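Side-chain contacts in ECF RNA polymerase sigma factor SigK (Mycobacterium tuberculosis, PDB 4NQW), which probably directs RNA polymerase to specific promoters as an initiation factor and is held inactive by an anti-sigma factor until regulated proteolysis releases it: residues A[65-68]-A[69-72]; A[75-78]-A[79-83]; A[85-88]-A[89-92]; A[155-158]-A[159-162]; A[183-186]-A[187-191]. One frame throughout, in Å; residues are numbered along the deposited sequence.

How the interactions relate
All five contacts are local and follow one another along a chain that is mostly helical. Interactions 1 and 2 lie in series on helix 65-82, their centres about 16 Å apart, and interaction 3 is in the loop that leads from this helix to helix 93-111; all three belong to sigma domain 2, which recognises the -10 element and helps to melt the DNA. Interactions 4 and 5 belong to domain 4, on helices 156-167 and 183-201. Their centres are about 11 Å apart and they touch, R189 packing on T157, Q158 and C161. The centres of interactions 2 and 5 are about 33 Å apart, on opposite sides of the chain's centre, in keeping with two separate DNA-recognition domains.

Interaction 1: A[65-68]-A[69-72]; sequences TGYS and EETT. With CD (cadmium ion), chain E.
T65 and E69 lie side by side, pointing the same way, the methyl CG2 of T65 coming 3.4 Å from OE2 of E69. Beyond CG the glutamate chain is extended, and it carries the carboxylate out to a cadmium ion that both oxygens bind, OE2 at 2.4 Å and OE1 less closely at 2.8 Å. Two waters and a polar side chain of the neighbouring protein chain also bind the metal; a carboxylate suits such a site because it offers two oxygens that share one negative charge. These are the first two turns of helix 65-82 in sigma domain 2, and E70, T71 and T72 belong to the motif that contacts the core subunit RpoC. Y67 and E70 also run alongside each other, Y67 CD1 4.0 Å from E70 OE1, ring and carboxylate planes 80° apart. With OG1 beside its own backbone N (chi1 -55°), T71 donates to Y67 O over 2.7 Å, while T71 N reaches the same oxygen from the opposite face of the carbonyl plane. T72 repeats the pattern on S68 O, where OG1 stands at 2.7 Å and N at 3.0 Å. Both threonines are buried, and these carbonyls use their OG1 donors; T72 also touches Y55 of helix 42-62.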
loop_
_atom_site.group_PDB
_atom_site.type_symbol
_atom_site.label_atom_id
_atom_site.label_comp_id
_atom_site.label_asym_id
_atom_site.label_seq_id
_atom_site.Cartn_x
_atom_site.Cartn_y
_atom_site.Cartn_z
ATOM N N THR A 65 -19.386 2.776 -0.602
ATOM C CA THR A 65 -19.480 1.705 -1.596
ATOM C C THR A 65 -19.300 2.235 -3.015
ATOM O O THR A 65 -18.527 1.679 -3.792
ATOM C CB THR A 65 -20.835 0.968 -1.515
ATOM O OG1 THR A 65 -21.065 0.522 -0.173
ATOM C CG2 THR A 65 -20.853 -0.239 -2.445
ATOM N N GLY A 66 -20.013 3.309 -3.341
ATOM C CA GLY A 66 -19.987 3.889 -4.685
ATOM C C GLY A 66 -18.602 4.300 -5.149
ATOM O O GLY A 66 -18.137 3.858 -6.198
ATOM N N TYR A 67 -17.940 5.148 -4.366
ATOM C CA TYR A 67 -16.597 5.612 -4.711
ATOM C C TYR A 67 -15.545 4.504 -4.584
ATOM O O TYR A 67 -14.555 4.514 -5.317
ATOM C CB TYR A 67 -16.208 6.841 -3.877
ATOM C CG TYR A 67 -16.994 8.078 -4.256
ATOM C CD1 TYR A 67 -16.750 8.740 -5.458
ATOM C CD2 TYR A 67 -17.993 8.577 -3.426
ATOM C CE1 TYR A 67 -17.473 9.867 -5.817
ATOM C CE2 TYR A 67 -18.721 9.704 -3.777
ATOM C CZ TYR A 67 -18.458 10.344 -4.972
ATOM O OH TYR A 67 -19.179 11.462 -5.323
ATOM N N SER A 68 -15.764 3.551 -3.676
ATOM C CA SER A 68 -14.861 2.401 -3.541
ATOM C C SER A 68 -14.872 1.516 -4.789
ATOM O O SER A 68 -13.835 0.985 -5.190
ATOM C CB SER A 68 -15.207 1.565 -2.306
ATOM O OG SER A 68 -14.907 2.270 -1.115
ATOM N N GLU A 69 -16.049 1.361 -5.392
ATOM C CA GLU A 69 -16.180 0.642 -6.655
ATOM C C GLU A 69 -15.437 1.368 -7.778
ATOM O O GLU A 69 -14.652 0.762 -8.503
ATOM C CB GLU A 69 -17.656 0.465 -7.026
ATOM C CG GLU A 69 -18.399 -0.518 -6.136
ATOM C CD GLU A 69 -19.889 -0.601 -6.436
ATOM O OE1 GLU A 69 -20.357 0.025 -7.413
ATOM O OE2 GLU A 69 -20.605 -1.301 -5.689
ATOM N N GLU A 70 -15.680 2.669 -7.906
ATOM C CA GLU A 70 -15.037 3.469 -8.954
ATOM C C GLU A 70 -13.516 3.525 -8.799
ATOM O O GLU A 70 -12.786 3.439 -9.784
ATOM C CB GLU A 70 -15.613 4.884 -8.979
ATOM C CG GLU A 70 -17.069 4.931 -9.412
ATOM C CD GLU A 70 -17.608 6.341 -9.547
ATOM O OE1 GLU A 70 -16.877 7.306 -9.234
ATOM O OE2 GLU A 70 -18.771 6.482 -9.971
ATOM N N THR A 71 -13.048 3.670 -7.562
ATOM C CA THR A 71 -11.615 3.685 -7.275
ATOM C C THR A 71 -10.971 2.342 -7.624
ATOM O O THR A 71 -9.885 2.306 -8.200
ATOM C CB THR A 71 -11.348 4.019 -5.796
ATOM O OG1 THR A 71 -11.998 5.249 -5.459
ATOM C CG2 THR A 71 -9.853 4.142 -5.517
ATOM N N THR A 72 -11.645 1.245 -7.282
ATOM C CA THR A 72 -11.155 -0.098 -7.603
ATOM C C THR A 72 -11.006 -0.299 -9.115
ATOM O O THR A 72 -10.041 -0.916 -9.563
ATOM C CB THR A 72 -12.063 -1.192 -6.998
ATOM O OG1 THR A 72 -12.075 -1.065 -5.570
ATOM C CG2 THR A 72 -11.568 -2.587 -7.361
HETATM CD CD CD E . -22.639 -1.522 -6.992
HETATM O O HOH W 1 -23.539 -1.698 -4.621
HETATM O O HOH W 2 -23.795 -3.872 -6.419
#

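Interaction 2: A[75-78]-A[79-83]; sequences IYLE and VWRNA. With CD (cadmium ion), chain F.
At a cadmium site on helix 65-82, E78 binds the ion and N82, one turn on, lies beside it. E78 has CG anti to its backbone N (chi1 -177°) and is extended from there on, so that the carboxylate stands well off the helix and grips the ion with OE1 at 2.6 Å and OE2 at 2.8 Å, beside a water at 2.8 Å. R104 of helix 93-111 also donates to OE2, which would help to hold the carboxylate's orientation and balance its charge. The amide of N82 crosses this group with the two planes 75° apart; N82 ND2 lies 3.7 Å from E78 OE1, a polar neighbour without a hydrogen bond. The helix belongs to sigma domain 2, and its inward side is apolar. There V79 rests on F46 and L97. V79 CG2 lies 4.1 Å from Y76 CD2, the two side chains lying side by side. Branched at CB, valine is compact enough for that packed side. The Y76 hydroxyl meets T50, so the ring can be buried with its polar end satisfied. On the exposed side L77 and R81 run alongside each other; because R81 is poorly ordered, the 3.5 Å between L77 CD1 and R81 NH1 is only approximate.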
loop_
_atom_site.group_PDB
_atom_site.type_symbol
_atom_site.label_atom_id
_atom_site.label_comp_id
_atom_site.label_asym_id
_atom_site.label_seq_id
_atom_site.Cartn_x
_atom_site.Cartn_y
_atom_site.Cartn_z
ATOM N N ILE A 75 -7.954 1.517 -10.281
ATOM C CA ILE A 75 -6.769 0.767 -9.862
ATOM C C ILE A 75 -6.427 -0.326 -10.871
ATOM O O ILE A 75 -5.289 -0.415 -11.321
ATOM C CB ILE A 75 -6.945 0.160 -8.451
ATOM C CG1 ILE A 75 -6.993 1.280 -7.407
ATOM C CG2 ILE A 75 -5.797 -0.782 -8.117
ATOM C CD1 ILE A 75 -7.601 0.890 -6.075
ATOM N N TYR A 76 -7.411 -1.141 -11.238
ATOM C CA TYR A 76 -7.182 -2.226 -12.198
ATOM C C TYR A 76 -7.003 -1.736 -13.638
ATOM O O TYR A 76 -6.395 -2.435 -14.453
ATOM C CB TYR A 76 -8.282 -3.288 -12.100
ATOM C CG TYR A 76 -8.128 -4.141 -10.865
ATOM C CD1 TYR A 76 -8.937 -3.947 -9.749
ATOM C CD2 TYR A 76 -7.147 -5.122 -10.800
ATOM C CE1 TYR A 76 -8.782 -4.719 -8.609
ATOM C CE2 TYR A 76 -6.983 -5.898 -9.666
ATOM C CZ TYR A 76 -7.802 -5.693 -8.574
ATOM O OH TYR A 76 -7.642 -6.468 -7.451
ATOM N N LEU A 77 -7.508 -0.543 -13.949
ATOM C CA LEU A 77 -7.190 0.097 -15.231
ATOM C C LEU A 77 -5.707 0.475 -15.251
ATOM O O LEU A 77 -5.033 0.264 -16.254
ATOM C CB LEU A 77 -8.078 1.327 -15.483
ATOM C CG LEU A 77 -8.121 1.969 -16.884
ATOM C CD1 LEU A 77 -6.841 2.723 -17.231
ATOM C CD2 LEU A 77 -8.446 0.955 -17.974
ATOM N N GLU A 78 -5.197 1.015 -14.142
ATOM C CA GLU A 78 -3.763 1.322 -14.040
ATOM C C GLU A 78 -2.909 0.054 -14.069
ATOM O O GLU A 78 -1.829 0.055 -14.657
ATOM C CB GLU A 78 -3.431 2.146 -12.788
ATOM C CG GLU A 78 -1.951 2.527 -12.710
ATOM C CD GLU A 78 -1.600 3.458 -11.564
ATOM O OE1 GLU A 78 -0.395 3.729 -11.378
ATOM O OE2 GLU A 78 -2.508 3.926 -10.847
ATOM N N VAL A 79 -3.383 -1.017 -13.434
ATOM C CA VAL A 79 -2.692 -2.308 -13.497
ATOM C C VAL A 79 -2.488 -2.676 -14.961
ATOM O O VAL A 79 -1.367 -2.916 -15.399
ATOM C CB VAL A 79 -3.480 -3.442 -12.801
ATOM C CG1 VAL A 79 -2.834 -4.798 -13.064
ATOM C CG2 VAL A 79 -3.568 -3.200 -11.302
ATOM N N TRP A 80 -3.588 -2.696 -15.707
ATOM C CA TRP A 80 -3.574 -3.024 -17.131
ATOM C C TRP A 80 -2.609 -2.160 -17.942
ATOM O O TRP A 80 -1.828 -2.677 -18.742
ATOM C CB TRP A 80 -4.982 -2.866 -17.701
ATOM C CG TRP A 80 -5.094 -3.195 -19.149
ATOM C CD1 TRP A 80 -5.111 -2.318 -20.194
ATOM C CD2 TRP A 80 -5.211 -4.499 -19.713
ATOM N NE1 TRP A 80 -5.232 -3.000 -21.380
ATOM C CE2 TRP A 80 -5.297 -4.342 -21.113
ATOM C CE3 TRP A 80 -5.254 -5.789 -19.172
ATOM C CZ2 TRP A 80 -5.418 -5.428 -21.977
ATOM C CZ3 TRP A 80 -5.377 -6.864 -20.028
ATOM C CH2 TRP A 80 -5.463 -6.676 -21.415
ATOM N N ARG A 81 -2.668 -0.849 -17.731
ATOM C CA ARG A 81 -1.919 0.090 -18.563
ATOM C C ARG A 81 -0.435 0.140 -18.189
ATOM O O ARG A 81 0.426 0.135 -19.070
ATOM C CB ARG A 81 -2.539 1.491 -18.492
ATOM C CG ARG A 81 -2.545 2.212 -19.830
ATOM C CD ARG A 81 -3.293 3.531 -19.762
ATOM N NE ARG A 81 -3.922 3.875 -21.037
ATOM C CZ ARG A 81 -5.138 3.484 -21.425
ATOM N NH1 ARG A 81 -5.900 2.718 -20.645
ATOM N NH2 ARG A 81 -5.599 3.862 -22.612
ATOM N N ASN A 82 -0.147 0.176 -16.887
ATOM C CA ASN A 82 1.227 0.302 -16.388
ATOM C C ASN A 82 1.878 -1.021 -15.957
ATOM O O ASN A 82 2.902 -1.006 -15.272
ATOM C CB ASN A 82 1.269 1.292 -15.214
ATOM C CG ASN A 82 0.898 2.706 -15.621
ATOM O OD1 ASN A 82 0.437 2.947 -16.738
ATOM N ND2 ASN A 82 1.098 3.652 -14.711
ATOM N N ALA A 83 1.309 -2.156 -16.362
ATOM C CA ALA A 83 1.854 -3.467 -15.974
ATOM C C ALA A 83 3.256 -3.720 -16.531
ATOM O O ALA A 83 4.009 -4.519 -15.974
ATOM C CB ALA A 83 0.924 -4.589 -16.404
HETATM CD CD CD F . -0.708 5.684 -9.736
HETATM O O HOH W 3 0.057 7.829 -11.273
#

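Interaction 3: A[85-88]-A[89-92]; sequences EFDS and AKGS
Hydrogen bonds fold the chain back between D87 and G91. K90 N donates to D87 O over 2.8 Å, approaching from above the carbonyl plane, 49° out of it. Two weak bonds lie beside it: A89 N to the carboxylate oxygen D87 OD1 at 3.3 Å, and G91 N to S88 O at the same length. A CA-H...O contact from S88 CA to G91 O adds to the closure. Aspartate suits its position because its short side chain, with CG anti to the backbone N (chi1 -170°), places OD1 near the amide of A89, a weak bond of Asx-turn kind. As for charge, the lysine chain passes obliquely across D87, K90 CE 3.6 Å from D87 OD2, but NZ stays 4.0 Å from that oxygen, beyond a salt bridge; a cadmium ion also lies close to D87. The F86 ring meets S92 O at its edge, near the ring plane, while S88 N sits over one face, offset toward the rim. F86 also packs edge-to-face on W96. G91 permits a positive phi (165°), and S92 OG caps A95 N and bonds an acidic side chain of the other protein's chain: a type I beta turn leading into the N-cap of helix 93-111.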
loop_
_atom_site.group_PDB
_atom_site.type_symbol
_atom_site.label_atom_id
_atom_site.label_comp_id
_atom_site.label_asym_id
_atom_site.label_seq_id
_atom_site.Cartn_x
_atom_site.Cartn_y
_atom_site.Cartn_z
ATOM N N GLU A 85 5.602 -1.591 -16.472
ATOM C CA GLU A 85 6.522 -0.968 -15.513
ATOM C C GLU A 85 6.901 -1.910 -14.368
ATOM O O GLU A 85 7.896 -1.675 -13.680
ATOM C CB GLU A 85 5.913 0.307 -14.921
ATOM C CG GLU A 85 5.616 1.400 -15.938
ATOM C CD GLU A 85 5.052 2.665 -15.306
ATOM O OE1 GLU A 85 4.475 2.587 -14.199
ATOM O OE2 GLU A 85 5.182 3.742 -15.925
ATOM N N PHE A 86 6.108 -2.960 -14.158
ATOM C CA PHE A 86 6.344 -3.903 -13.064
ATOM C C PHE A 86 7.667 -4.654 -13.215
ATOM O O PHE A 86 7.972 -5.187 -14.284
ATOM C CB PHE A 86 5.193 -4.910 -12.958
ATOM C CG PHE A 86 5.437 -6.002 -11.956
ATOM C CD1 PHE A 86 5.507 -5.713 -10.602
ATOM C CD2 PHE A 86 5.597 -7.319 -12.367
ATOM C CE1 PHE A 86 5.738 -6.716 -9.674
ATOM C CE2 PHE A 86 5.826 -8.327 -11.444
ATOM C CZ PHE A 86 5.896 -8.025 -10.096
ATOM N N ASP A 87 8.439 -4.682 -12.129
ATOM C CA ASP A 87 9.693 -5.424 -12.058
ATOM C C ASP A 87 9.681 -6.263 -10.781
ATOM O O ASP A 87 9.802 -5.726 -9.679
ATOM C CB ASP A 87 10.879 -4.453 -12.057
ATOM C CG ASP A 87 12.228 -5.153 -12.218
ATOM O OD1 ASP A 87 12.279 -6.402 -12.259
ATOM O OD2 ASP A 87 13.248 -4.438 -12.309
ATOM N N SER A 88 9.535 -7.578 -10.930
ATOM C CA SER A 88 9.413 -8.479 -9.779
ATOM C C SER A 88 10.659 -8.482 -8.891
ATOM O O SER A 88 10.579 -8.821 -7.710
ATOM C CB SER A 88 9.103 -9.905 -10.235
ATOM O OG SER A 88 10.164 -10.432 -11.009
ATOM N N ALA A 89 11.801 -8.105 -9.463
ATOM C CA ALA A 89 13.046 -7.963 -8.706
ATOM C C ALA A 89 13.103 -6.668 -7.886
ATOM O O ALA A 89 14.104 -6.407 -7.224
ATOM C CB ALA A 89 14.243 -8.038 -9.642
ATOM N N LYS A 90 12.056 -5.844 -7.958
ATOM C CA LYS A 90 11.922 -4.679 -7.078
ATOM C C LYS A 90 10.904 -4.918 -5.959
ATOM O O LYS A 90 10.904 -4.201 -4.957
ATOM C CB LYS A 90 11.529 -3.439 -7.885
ATOM C CG LYS A 90 12.581 -3.011 -8.894
ATOM C CD LYS A 90 12.297 -1.626 -9.454
ATOM C CE LYS A 90 13.254 -1.267 -10.584
ATOM N NZ LYS A 90 14.687 -1.314 -10.175
ATOM N N GLY A 91 10.046 -5.922 -6.131
ATOM C CA GLY A 91 9.005 -6.240 -5.152
ATOM C C GLY A 91 7.947 -7.158 -5.737
ATOM O O GLY A 91 7.885 -7.347 -6.951
ATOM N N SER A 92 7.107 -7.723 -4.874
ATOM C CA SER A 92 6.071 -8.658 -5.307
ATOM C C SER A 92 4.976 -7.954 -6.102
ATOM O O SER A 92 4.758 -6.750 -5.946
ATOM C CB SER A 92 5.448 -9.363 -4.102
ATOM O OG SER A 92 4.744 -8.442 -3.287
#

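Interaction 4: A[155-158]-A[159-162]; sequences TDTQ and RQCI
R159 curls back from the first turn of its helix toward D156, and its side chain can be followed outward atom by atom. CB rests against T155 O at 3.5 Å. The next bonds are extended, with CG anti to the backbone N, and a bend at chi3 (-57°) then turns the guanidinium back over the start of the helix. There NH1 donates to D156 OD1 over 3.0 Å, the hydrogen bond of a salt bridge. The carboxylate oxygen lies in the guanidinium plane, at its edge, whereas the arginine meets OD1 on its anti side, 34° out of the carboxylate plane; the two planes are 48° apart. NH1 also has a water at the edge, a weak bond of 3.4 Å, and that water donates to D156 O. NH2 is held by K152 O, so a second partner helps to fix the rotation of the group. T155 O lies over one face of the guanidinium.

These residues form the N-terminal end of helix 156-167 in sigma domain 4. T155 is the N-cap: its OG1 accepts from Q158 N at 3.2 Å, covering an amide that has no carbonyl of a preceding turn to bind, a task suited to a short hydroxyl side chain. The acidic D156 just after it probably interacts favourably with the helix dipole. T155 O in turn receives R159 N over 2.8 Å, opening the regular helical pattern. On the inner side I162, apolar and branched, packs against L194 and L197 of helix 183-201, and Q158 lies on A193 of the same helix.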
loop_
_atom_site.group_PDB
_atom_site.type_symbol
_atom_site.label_atom_id
_atom_site.label_comp_id
_atom_site.label_asym_id
_atom_site.label_seq_id
_atom_site.Cartn_x
_atom_site.Cartn_y
_atom_site.Cartn_z
ATOM N N THR A 155 1.914 -2.129 20.414
ATOM C CA THR A 155 1.613 -1.201 21.505
ATOM C C THR A 155 0.575 -0.198 21.014
ATOM O O THR A 155 0.410 -0.015 19.806
ATOM C CB THR A 155 2.852 -0.412 21.970
ATOM O OG1 THR A 155 3.252 0.497 20.940
ATOM C CG2 THR A 155 4.014 -1.344 22.321
ATOM N N ASP A 156 -0.107 0.461 21.947
ATOM C CA ASP A 156 -1.170 1.409 21.601
ATOM C C ASP A 156 -0.673 2.520 20.671
ATOM O O ASP A 156 -1.322 2.826 19.671
ATOM C CB ASP A 156 -1.795 2.015 22.866
ATOM C CG ASP A 156 -2.558 0.992 23.699
ATOM O OD1 ASP A 156 -2.839 -0.119 23.199
ATOM O OD2 ASP A 156 -2.884 1.306 24.863
ATOM N N THR A 157 0.477 3.108 20.997
ATOM C CA THR A 157 1.081 4.152 20.159
ATOM C C THR A 157 1.448 3.646 18.765
ATOM O O THR A 157 1.241 4.346 17.771
ATOM C CB THR A 157 2.350 4.757 20.802
ATOM O OG1 THR A 157 2.801 3.915 21.871
ATOM C CG2 THR A 157 2.064 6.146 21.346
ATOM N N GLN A 158 1.995 2.437 18.697
ATOM C CA GLN A 158 2.414 1.855 17.421
ATOM C C GLN A 158 1.220 1.449 16.551
ATOM O O GLN A 158 1.268 1.590 15.329
ATOM C CB GLN A 158 3.370 0.679 17.659
ATOM C CG GLN A 158 4.737 1.138 18.151
ATOM C CD GLN A 158 5.548 0.040 18.811
ATOM O OE1 GLN A 158 5.442 -1.129 18.451
ATOM N NE2 GLN A 158 6.377 0.417 19.782
ATOM N N ARG A 159 0.149 0.964 17.178
ATOM C CA ARG A 159 -1.098 0.675 16.465
ATOM C C ARG A 159 -1.761 1.969 15.985
ATOM O O ARG A 159 -2.305 2.022 14.883
ATOM C CB ARG A 159 -2.069 -0.098 17.361
ATOM C CG ARG A 159 -3.309 -0.608 16.639
ATOM C CD ARG A 159 -4.410 -1.018 17.605
ATOM N NE ARG A 159 -3.970 -2.044 18.555
ATOM C CZ ARG A 159 -3.760 -1.858 19.859
ATOM N NH1 ARG A 159 -3.944 -0.670 20.435
ATOM N NH2 ARG A 159 -3.360 -2.882 20.606
ATOM N N GLN A 160 -1.713 3.001 16.825
ATOM C CA GLN A 160 -2.285 4.312 16.507
ATOM C C GLN A 160 -1.613 4.973 15.298
ATOM O O GLN A 160 -2.283 5.622 14.499
ATOM C CB GLN A 160 -2.171 5.229 17.728
ATOM C CG GLN A 160 -2.890 6.566 17.617
ATOM C CD GLN A 160 -2.654 7.445 18.839
ATOM O OE1 GLN A 160 -1.524 7.573 19.315
ATOM N NE2 GLN A 160 -3.719 8.056 19.352
ATOM N N CYS A 161 -0.296 4.809 15.174
ATOM C CA CYS A 161 0.452 5.362 14.038
ATOM C C CYS A 161 -0.028 4.788 12.711
ATOM O O CYS A 161 -0.274 5.531 11.759
ATOM C CB CYS A 161 1.958 5.106 14.186
ATOM S SG CYS A 161 2.813 6.317 15.217
ATOM N N ILE A 162 -0.157 3.465 12.654
ATOM C CA ILE A 162 -0.641 2.793 11.449
ATOM C C ILE A 162 -2.110 3.137 11.194
ATOM O O ILE A 162 -2.509 3.344 10.052
ATOM C CB ILE A 162 -0.438 1.262 11.528
ATOM C CG1 ILE A 162 1.062 0.946 11.589
ATOM C CG2 ILE A 162 -1.088 0.565 10.334
ATOM C CD1 ILE A 162 1.411 -0.529 11.588
HETATM O O HOH W 4 -4.218 2.709 19.855
#

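Interaction 5: A[183-186]-A[187-191]; sequences LSTI and KSRMR
The guanidinium of R189 is the flat group here, and the methyl CG2 of T185 meets it obliquely, 3.9 Å from NH1. The two side chains lie alongside each other and point the same way. Bends at chi2 (50°) and chi3 (127°) fold the arginine over helix 156-167, where it packs on T157, Q158 and C161; arginine suits such a place because its long aliphatic part packs against the neighbouring helix. One residue further on, the contact is apolar. I186 CG2 lies 3.8 Å from M190 CE, the two side chains crossing at a slant. Methionine is extended beyond CG, and this straight, unbranched reach brings its terminal methyl to the isoleucine, while the isoleucine is buried against V175 and S176 of helix 172-178. M190 also touches A165 of helix 156-167.

K187 hugs the backbone instead: its CG lies 3.2 Å and its CE 3.4 Å from L183 O, the chain bending at chi3 (-69°). Its ammonium then forms a salt bridge with an acidic side chain of the neighbouring protein chain, so this lysine takes part in the interface between the two proteins. Beneath the side chains the regular bonds of the helix run on, with K187 N donating to L183 O over 3.0 Å and M190 N to I186 O over 2.8 Å. The segments are the start of helix 183-201, the second helix of the helix-turn-helix motif of sigma domain 4, which probably binds DNA.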
loop_
_atom_site.group_PDB
_atom_site.type_symbol
_atom_site.label_atom_id
_atom_site.label_comp_id
_atom_site.label_asym_id
_atom_site.label_seq_id
_atom_site.Cartn_x
_atom_site.Cartn_y
_atom_site.Cartn_z
ATOM N N LEU A 183 8.540 15.248 14.899
ATOM C CA LEU A 183 8.624 14.510 13.635
ATOM C C LEU A 183 9.531 13.295 13.784
ATOM O O LEU A 183 9.219 12.213 13.288
ATOM C CB LEU A 183 9.146 15.405 12.504
ATOM C CG LEU A 183 8.358 16.673 12.157
ATOM C CD1 LEU A 183 8.950 17.338 10.921
ATOM C CD2 LEU A 183 6.883 16.377 11.935
ATOM N N SER A 184 10.652 13.490 14.473
ATOM C CA SER A 184 11.572 12.405 14.796
ATOM C C SER A 184 10.856 11.262 15.510
ATOM O O SER A 184 11.079 10.091 15.204
ATOM C CB SER A 184 12.706 12.924 15.683
ATOM O OG SER A 184 13.528 11.864 16.141
ATOM N N THR A 185 9.993 11.618 16.457
ATOM C CA THR A 185 9.296 10.637 17.285
ATOM C C THR A 185 8.307 9.810 16.472
ATOM O O THR A 185 8.270 8.592 16.611
ATOM C CB THR A 185 8.560 11.317 18.459
ATOM O OG1 THR A 185 9.468 12.183 19.154
ATOM C CG2 THR A 185 8.011 10.277 19.435
ATOM N N ILE A 186 7.519 10.465 15.622
ATOM C CA ILE A 186 6.514 9.761 14.818
ATOM C C ILE A 186 7.172 8.893 13.747
ATOM O O ILE A 186 6.696 7.797 13.457
ATOM C CB ILE A 186 5.511 10.738 14.164
ATOM C CG1 ILE A 186 4.736 11.514 15.238
ATOM C CG2 ILE A 186 4.538 10.003 13.248
ATOM C CD1 ILE A 186 3.968 10.660 16.229
ATOM N N LYS A 187 8.264 9.382 13.167
ATOM C CA LYS A 187 9.001 8.619 12.161
ATOM C C LYS A 187 9.629 7.361 12.762
ATOM O O LYS A 187 9.564 6.285 12.166
ATOM C CB LYS A 187 10.065 9.493 11.496
ATOM C CG LYS A 187 9.483 10.548 10.565
ATOM C CD LYS A 187 10.566 11.283 9.789
ATOM C CE LYS A 187 11.402 12.179 10.686
ATOM N NZ LYS A 187 12.451 12.892 9.909
ATOM N N SER A 188 10.221 7.501 13.945
ATOM C CA SER A 188 10.760 6.356 14.682
ATOM C C SER A 188 9.657 5.380 15.083
ATOM O O SER A 188 9.848 4.164 15.033
ATOM C CB SER A 188 11.503 6.822 15.937
ATOM O OG SER A 188 12.661 7.559 15.598
ATOM N N ARG A 189 8.505 5.918 15.477
ATOM C CA ARG A 189 7.394 5.097 15.951
ATOM C C ARG A 189 6.736 4.317 14.815
ATOM O O ARG A 189 6.382 3.150 14.986
ATOM C CB ARG A 189 6.359 5.962 16.683
ATOM C CG ARG A 189 5.558 5.243 17.761
ATOM C CD ARG A 189 6.450 4.466 18.728
ATOM N NE ARG A 189 6.194 4.803 20.127
ATOM C CZ ARG A 189 6.830 5.753 20.813
ATOM N NH1 ARG A 189 7.780 6.495 20.248
ATOM N NH2 ARG A 189 6.513 5.966 22.084
ATOM N N MET A 190 6.575 4.961 13.661
ATOM C CA MET A 190 6.079 4.279 12.463
ATOM C C MET A 190 7.016 3.147 12.061
ATOM O O MET A 190 6.566 2.061 11.705
ATOM C CB MET A 190 5.940 5.258 11.300
ATOM C CG MET A 190 4.735 6.172 11.405
ATOM S SD MET A 190 4.620 7.263 9.978
ATOM C CE MET A 190 3.062 8.068 10.322
ATOM N N ARG A 191 8.317 3.417 12.119
ATOM C CA ARG A 191 9.338 2.407 11.853
ATOM C C ARG A 191 9.244 1.236 12.821
ATOM O O ARG A 191 9.322 0.081 12.411
ATOM C CB ARG A 191 10.737 3.017 11.947
ATOM C CG ARG A 191 11.134 3.833 10.734
ATOM C CD ARG A 191 12.567 4.334 10.839
ATOM N NE ARG A 191 13.531 3.233 10.860
ATOM C CZ ARG A 191 14.831 3.349 10.601
ATOM N NH1 ARG A 191 15.365 4.524 10.272
ATOM N NH2 ARG A 191 15.608 2.272 10.657
#